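Putative glycoside hydrolase (Bacteroides ovatus, PDB 4ONZ) is a putative glycoside hydrolase, an almost all-beta protein probably folded as a five-bladed beta-propeller like other members of its clan. Local coordinates at residues F241-T246 / G265-K270. Residues are numbered along the deposited sequence; the frame is centred on the assembly and turned at random.
Sequences FDSLLT and GKNSGK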
# COMPACT_ATOMS: atom_id res chain seq x y z
N PHE A 241 11.16 16.28 0.56
CA PHE A 241 9.74 15.95 0.41
C PHE A 241 9.25 14.99 1.50
O PHE A 241 8.07 15.00 1.84
CB PHE A 241 9.45 15.33 -0.98
CG PHE A 241 9.90 13.90 -1.10
CD1 PHE A 241 11.22 13.60 -1.38
CD2 PHE A 241 9.00 12.86 -0.93
CE1 PHE A 241 11.65 12.29 -1.49
CE2 PHE A 241 9.42 11.54 -1.01
CZ PHE A 241 10.74 11.25 -1.30
N ASP A 242 10.15 14.15 2.01
CA ASP A 242 9.83 13.18 3.05
C ASP A 242 10.28 13.72 4.39
O ASP A 242 11.05 13.09 5.13
CB ASP A 242 10.40 11.78 2.73
CG ASP A 242 11.91 11.74 2.58
OD1 ASP A 242 12.56 12.80 2.39
OD2 ASP A 242 12.47 10.63 2.63
N SER A 243 9.73 14.89 4.71
CA SER A 243 10.11 15.64 5.90
C SER A 243 9.24 15.43 7.13
O SER A 243 9.66 15.76 8.23
CB SER A 243 10.22 17.12 5.55
OG SER A 243 9.18 17.54 4.68
N LEU A 244 8.03 14.90 6.95
CA LEU A 244 7.18 14.55 8.10
C LEU A 244 7.01 13.04 8.25
O LEU A 244 6.96 12.54 9.37
CB LEU A 244 5.80 15.18 8.02
CG LEU A 244 5.72 16.69 8.16
CD1 LEU A 244 4.31 17.16 7.84
CD2 LEU A 244 6.15 17.15 9.56
N LEU A 245 6.91 12.33 7.13
CA LEU A 245 6.71 10.89 7.16
C LEU A 245 7.48 10.22 6.03
O LEU A 245 7.73 10.84 5.00
CB LEU A 245 5.24 10.55 6.93
CG LEU A 245 4.18 11.05 7.89
CD1 LEU A 245 2.81 10.67 7.37
CD2 LEU A 245 4.41 10.48 9.29
N THR A 246 7.80 8.95 6.25
CA THR A 246 8.44 8.07 5.25
C THR A 246 7.62 6.80 5.37
O THR A 246 7.93 5.93 6.19
CB THR A 246 9.92 7.75 5.55
OG1 THR A 246 10.04 7.24 6.88
CG2 THR A 246 10.81 8.98 5.39
N GLY A 265 6.37 10.08 0.91
CA GLY A 265 6.88 11.07 1.84
C GLY A 265 5.85 12.15 2.02
O GLY A 265 5.22 12.58 1.06
N LYS A 266 5.61 12.56 3.26
CA LYS A 266 4.71 13.68 3.51
C LYS A 266 5.61 14.88 3.75
O LYS A 266 6.50 14.84 4.61
CB LYS A 266 3.78 13.41 4.69
CG LYS A 266 2.79 14.53 4.95
CD LYS A 266 1.90 14.26 6.15
CE LYS A 266 1.00 15.46 6.43
NZ LYS A 266 0.01 15.19 7.50
N ASN A 267 5.35 15.97 3.02
CA ASN A 267 6.16 17.18 3.07
C ASN A 267 5.70 18.17 4.14
O ASN A 267 4.51 18.47 4.24
CB ASN A 267 6.11 17.86 1.69
CG ASN A 267 7.18 18.91 1.50
OD1 ASN A 267 8.30 18.78 1.99
ND2 ASN A 267 6.84 19.98 0.76
N SER A 268 6.63 18.67 4.96
CA SER A 268 6.31 19.72 5.92
C SER A 268 6.28 21.07 5.22
O SER A 268 7.17 21.39 4.43
CB SER A 268 7.36 19.81 7.02
OG SER A 268 7.15 20.97 7.81
N GLY A 269 5.28 21.89 5.53
CA GLY A 269 5.22 23.24 4.95
C GLY A 269 6.18 24.21 5.64
O GLY A 269 6.38 25.34 5.17
N LYS A 270 6.75 23.78 6.76
CA LYS A 270 7.68 24.61 7.53
C LYS A 270 9.13 24.17 7.42
O LYS A 270 10.03 25.00 7.29
CB LYS A 270 7.25 24.65 9.00
CG LYS A 270 5.84 25.16 9.18
CD LYS A 270 5.41 25.24 10.64
CE LYS A 270 3.96 25.70 10.73
NZ LYS A 270 3.46 25.72 12.13
O HOH W 1 5.96 15.13 -0.08
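Leu244 N donates to Lys266 O at 2.8 Å, and Ser243 N adds a weak, bent bond to the same oxygen. Next along, Lys266 N reaches Leu245 O at 3.2 Å, and Gly265 CA brings a CA-H...O contact to that oxygen. Leu244 and Leu245 thus both face Lys266, a classic beta bulge where the strand pairing opens into loops. The Leu245 and Lys266 side chains run side by side in the same direction, with Leu245 CD1 3.9 Å from Lys266 CD. The lysine chain is extended throughout, which lays its methylenes along both leucines; Leu244 CD1 touches CE. On its other flank Leu244 rests on Ser268, CG to CB 3.7 Å. Ser243 OG accepts a nearly straight bond from Ser268 N (2.8 Å, 173°); its chi1 of 41° tucks the hydroxyl back over its own backbone, where it also bonds to His240 O. Ser268 OG in turn accepts from Lys270 N in an ST turn and has a further partner in Thr271. Near Gly265, the Phe241 ring approaches the glycine CA obliquely, CE2 at 3.8 Å, while Asp242 CB lies above one face of the ring, toward its rim. A water in the plane of the ring, at its edge, lies 2.9 Å from both Phe241 O and Gly265 O, bridging the two carbonyls. Asp242 turns its carboxylate to Arg237, Arg299 and Tyr263, and Asn267 OD1 accepts from Asp273 N while its ND2 bonds to Pro277 O, tying it to the chain that follows. The whole closes the open end of the antiparallel hairpin 245-255/258-266; strand 281-288 pairs with 258-266 on its far side, where Tyr281 packs on Leu245 and Lys266, and Cys282 on Phe241.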